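PDB 3IWA: FAD-dependent pyridine nucleotide-disulphide oxidoreductase from Desulfovibrio vulgaris, which probably uses FAD to pass electrons from NADH or NADPH to a disulphide or another acceptor. Local coordinates for residues A91-A95 with A96-E100; L311-M314 with A315-G319. One frame throughout, in Å; residues are numbered along the deposited sequence.

Interaction 1 is the tip of a beta hairpin near the surface, and interaction 2 is the first turn of helix 314-326, deeper in the chain. Their centres lie 26 Å apart, with nearest atoms about 17 Å from each other, so they do not touch. Both adjoin the parallel sheet of what is probably the FAD-binding domain: the hairpin packs on strand 116-119 of that sheet, and Gln-318 of interaction 2 binds Gly-293, just beyond its strand 289-291. In related flavoenzymes the start of this helix faces the flavin; a similar place is likely here. Interaction 2 also meets the second subunit, whereas no other chain touches interaction 1.

Interaction 1: A91-A95 with A96-E100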
loop_
_atom_site.group_PDB
_atom_site.type_symbol
_atom_site.label_atom_id
_atom_site.label_comp_id
_atom_site.label_asym_id
_atom_site.label_seq_id
_atom_site.Cartn_x
_atom_site.Cartn_y
_atom_site.Cartn_z
ATOM N N ALA A 91 -2.395 38.961 -20.586
ATOM C CA ALA A 91 -1.206 38.601 -21.336
ATOM C C ALA A 91 -0.021 38.491 -20.413
ATOM O O ALA A 91 0.018 39.142 -19.380
ATOM C CB ALA A 91 -0.901 39.651 -22.423
ATOM N N ILE A 92 0.944 37.675 -20.814
ATOM C CA ILE A 92 2.198 37.549 -20.110
ATOM C C ILE A 92 3.315 38.050 -21.004
ATOM O O ILE A 92 3.435 37.615 -22.133
ATOM C CB ILE A 92 2.475 36.088 -19.715
ATOM C CG1 ILE A 92 1.445 35.633 -18.682
ATOM C CG2 ILE A 92 3.904 35.934 -19.139
ATOM C CD1 ILE A 92 1.522 34.199 -18.361
ATOM N N ASP A 93 4.141 38.956 -20.493
ATOM C CA ASP A 93 5.340 39.357 -21.217
ATOM C C ASP A 93 6.505 38.783 -20.462
ATOM O O ASP A 93 6.886 39.282 -19.412
ATOM C CB ASP A 93 5.448 40.883 -21.339
ATOM C CG ASP A 93 6.604 41.331 -22.245
ATOM O OD1 ASP A 93 7.467 40.500 -22.606
ATOM O OD2 ASP A 93 6.657 42.539 -22.579
ATOM N N ARG A 94 7.062 37.729 -21.034
ATOM C CA ARG A 94 8.132 36.966 -20.407
ATOM C C ARG A 94 9.455 37.720 -20.324
ATOM O O ARG A 94 10.117 37.700 -19.276
ATOM C CB ARG A 94 8.327 35.662 -21.162
ATOM C CG ARG A 94 7.198 34.710 -20.924
ATOM C CD ARG A 94 7.150 33.712 -22.015
ATOM N NE ARG A 94 8.417 33.019 -22.129
ATOM C CZ ARG A 94 8.771 32.318 -23.190
ATOM N NH1 ARG A 94 7.949 32.233 -24.224
ATOM N NH2 ARG A 94 9.940 31.704 -23.219
ATOM N N ALA A 95 9.848 38.378 -21.416
ATOM C CA ALA A 95 11.106 39.156 -21.431
ATOM C C ALA A 95 11.078 40.268 -20.369
ATOM O O ALA A 95 12.046 40.452 -19.609
ATOM C CB ALA A 95 11.370 39.740 -22.822
ATOM N N ALA A 96 9.946 40.971 -20.304
ATOM C CA ALA A 96 9.723 42.051 -19.338
ATOM C C ALA A 96 9.289 41.628 -17.923
ATOM O O ALA A 96 9.216 42.478 -17.021
ATOM C CB ALA A 96 8.680 43.019 -19.911
ATOM N N HIS A 97 8.952 40.349 -17.742
ATOM C CA HIS A 97 8.441 39.822 -16.468
ATOM C C HIS A 97 7.248 40.638 -15.948
ATOM O O HIS A 97 7.232 41.145 -14.825
ATOM C CB HIS A 97 9.566 39.737 -15.433
ATOM C CG HIS A 97 10.605 38.700 -15.750
ATOM N ND1 HIS A 97 11.421 38.769 -16.858
ATOM C CD2 HIS A 97 10.953 37.561 -15.103
ATOM C CE1 HIS A 97 12.228 37.722 -16.880
ATOM N NE2 HIS A 97 11.961 36.970 -15.827
ATOM N N THR A 98 6.239 40.753 -16.791
ATOM C CA THR A 98 5.033 41.497 -16.460
ATOM C C THR A 98 3.793 40.693 -16.862
ATOM O O THR A 98 3.818 39.941 -17.827
ATOM C CB THR A 98 4.983 42.884 -17.191
ATOM O OG1 THR A 98 4.812 42.679 -18.592
ATOM C CG2 THR A 98 6.266 43.700 -16.957
ATOM N N VAL A 99 2.722 40.865 -16.095
ATOM C CA VAL A 99 1.412 40.310 -16.418
ATOM C C VAL A 99 0.426 41.464 -16.410
ATOM O O VAL A 99 0.299 42.135 -15.387
ATOM C CB VAL A 99 0.887 39.310 -15.354
ATOM C CG1 VAL A 99 -0.365 38.686 -15.853
ATOM C CG2 VAL A 99 1.910 38.254 -15.004
ATOM N N GLU A 100 -0.276 41.684 -17.520
ATOM C CA GLU A 100 -1.352 42.686 -17.566
ATOM C C GLU A 100 -2.646 42.032 -17.075
ATOM O O GLU A 100 -3.040 40.969 -17.543
ATOM C CB GLU A 100 -1.556 43.258 -18.976
ATOM C CG GLU A 100 -0.346 43.988 -19.595
ATOM C CD GLU A 100 -0.632 44.492 -21.029
ATOM O OE1 GLU A 100 -0.506 45.708 -21.267
ATOM O OE2 GLU A 100 -1.009 43.691 -21.918
#
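Asp-93 and Thr-98 form the last hydrogen-bonded pair before the turn that joins strands 87-93 and 98-103. Asp-93 N gives a nearly straight bond to Thr-98 O (2.9 Å, 169°), and Thr-98 N returns one to Asp-93 O at 3.1 Å. One step back, Ile-92 and Val-99 make a non-hydrogen-bonded pair, and Val-99 CA lies 3.5 Å from Ala-91 O in a CH...O contact.

Side chains add polar contacts in the turn. The Asp-93 carboxylate reaches toward the turn because chi1 (-173°) sets CG opposite the backbone N; OD1 receives a weak bond from Ala-96 N at 3.4 Å while OD2 rests against Ala-96 CB. The His-97 ring turns back toward the carbonyls of Arg-94 and Ala-95. Its ND1 donates to Ala-95 O (3.3 Å), which lies in the ring plane, although the nitrogen sits above the carbonyl plane and so misses the lone pairs. Arg-94 O is nearer to ND1, at 2.9 Å, but poorly angled. NE2 hydrogen-bonds Asp-288 OD2, so acceptors at both ring nitrogens may favour a doubly protonated imidazole. Arg-94 reaches away from the hairpin to a salt bridge with Asp-286.

Side-chain packing divides between the two faces. Ile-92 and Val-99 point to the buried face and meet Leu-117 of strand 116-119. On the other face Thr-98 OG1 sits 3.3 Å from Asp-93 CB, and Glu-100 OE2 passes Ala-91 CB at 4.1 Å.

Arg-94, Ala-95 and Ala-96 have right-handed helical backbones, and His-97 takes the left-handed conformation. His-97 and Thr-98 both face Asp-93: a G1 beta bulge, closing a hairpin of the three-stranded antiparallel sheet that, as in related flavoenzymes, probably belongs to the FAD-binding domain and packs on its parallel sheet.

Interaction 2: L311-M314 with A315-G319; sequences LGSM and ANRQG
The Arg-317 guanidinium has Ser-313 on one face, with CB 3.7 Å above its plane and offset toward the rim; Ser-313 O lies over a face too, while Met-314 CE approaches NH1 obliquely at 4.0 Å. A water accepts from NH1 at 2.8 Å and hydrogen-bonds Ser-313 OG at 3.0 Å, bridging the two side chains. NE hydrogen-bonds Asn-451 OD1 and NH2 hydrogen-bonds Val-437 O, both of the second subunit, so all three guanidinium nitrogens are engaged, which fixes the group's rotation at the subunit interface.

The other flat group, the Gln-318 amide, turns NE2 toward Met-314, 3.8 Å from CB and 3.9 Å from SD, while OE1 takes a bond from Gly-293 N. In Met-314, chi2 (-83°) puts SD beside the amide, and a second bend at chi3 turns CE toward the arginine.

Backbone bonds start the helix: Ala-315 N to Gly-312 O at 3.0 Å, then Gln-318 N to Met-314 O at 2.9 Å (171°), an i to i+4 bond. This is the N-terminal turn of helix 314-326; in related flavoenzymes the helix at this place points its N-terminal end toward the flavin, and the same is probable here.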
loop_
_atom_site.group_PDB
_atom_site.type_symbol
_atom_site.label_atom_id
_atom_site.label_comp_id
_atom_site.label_asym_id
_atom_site.label_seq_id
_atom_site.Cartn_x
_atom_site.Cartn_y
_atom_site.Cartn_z
ATOM N N LEU A 311 -6.017 14.980 -11.951
ATOM C CA LEU A 311 -6.550 14.366 -10.739
ATOM C C LEU A 311 -6.342 15.286 -9.558
ATOM O O LEU A 311 -5.341 16.008 -9.472
ATOM C CB LEU A 311 -5.862 13.019 -10.484
ATOM C CG LEU A 311 -6.241 11.994 -11.562
ATOM C CD1 LEU A 311 -5.161 10.964 -11.802
ATOM C CD2 LEU A 311 -7.576 11.366 -11.161
ATOM N N GLY A 312 -7.312 15.257 -8.653
ATOM C CA GLY A 312 -7.284 16.078 -7.448
ATOM C C GLY A 312 -5.936 15.958 -6.767
ATOM O O GLY A 312 -5.204 16.938 -6.669
ATOM N N SER A 313 -5.603 14.734 -6.369
ATOM C CA SER A 313 -4.376 14.413 -5.619
ATOM C C SER A 313 -3.069 15.082 -6.087
ATOM O O SER A 313 -2.193 15.387 -5.273
ATOM C CB SER A 313 -4.184 12.896 -5.653
ATOM O OG SER A 313 -4.236 12.407 -6.999
ATOM N N MET A 314 -2.949 15.328 -7.390
ATOM C CA MET A 314 -1.728 15.883 -7.963
ATOM C C MET A 314 -1.487 17.318 -7.479
ATOM O O MET A 314 -0.359 17.695 -7.209
ATOM C CB MET A 314 -1.799 15.888 -9.482
ATOM C CG MET A 314 -1.940 14.549 -10.168
ATOM S SD MET A 314 -0.417 13.669 -10.392
ATOM C CE MET A 314 -0.562 12.547 -9.049
ATOM N N ALA A 315 -2.558 18.099 -7.387
ATOM C CA ALA A 315 -2.519 19.499 -6.936
ATOM C C ALA A 315 -1.614 19.753 -5.738
ATOM O O ALA A 315 -0.620 20.473 -5.849
ATOM C CB ALA A 315 -3.961 20.002 -6.616
ATOM N N ASN A 316 -1.966 19.171 -4.607
ATOM C CA ASN A 316 -1.222 19.382 -3.388
ATOM C C ASN A 316 0.236 18.978 -3.486
ATOM O O ASN A 316 1.092 19.722 -3.048
ATOM C CB ASN A 316 -1.929 18.765 -2.174
ATOM C CG ASN A 316 -3.092 19.642 -1.711
ATOM O OD1 ASN A 316 -3.098 20.844 -2.014
ATOM N ND2 ASN A 316 -4.082 19.064 -0.999
ATOM N N ARG A 317 0.515 17.872 -4.152
ATOM C CA ARG A 317 1.866 17.348 -4.183
ATOM C C ARG A 317 2.712 18.243 -5.082
ATOM O O ARG A 317 3.783 18.640 -4.684
ATOM C CB ARG A 317 1.878 15.911 -4.647
ATOM C CG ARG A 317 1.054 15.002 -3.748
ATOM C CD ARG A 317 1.047 13.567 -4.201
ATOM N NE ARG A 317 0.074 12.802 -3.433
ATOM C CZ ARG A 317 -0.672 11.812 -3.903
ATOM N NH1 ARG A 317 -0.572 11.431 -5.164
ATOM N NH2 ARG A 317 -1.519 11.193 -3.096
ATOM N N GLN A 318 2.182 18.597 -6.253
ATOM C CA GLN A 318 2.906 19.441 -7.208
ATOM C C GLN A 318 3.030 20.883 -6.676
ATOM O O GLN A 318 4.026 21.504 -6.885
ATOM C CB GLN A 318 2.264 19.460 -8.593
ATOM C CG GLN A 318 2.156 18.114 -9.275
ATOM C CD GLN A 318 1.390 18.200 -10.596
ATOM O OE1 GLN A 318 0.946 19.278 -10.989
ATOM N NE2 GLN A 318 1.280 17.082 -11.295
ATOM N N GLY A 319 2.030 21.357 -5.964
ATOM C CA GLY A 319 2.045 22.693 -5.404
ATOM C C GLY A 319 3.167 22.872 -4.414
ATOM O O GLY A 319 3.850 23.911 -4.415
HETATM O O HOH W 1 -2.923 9.972 -5.736
#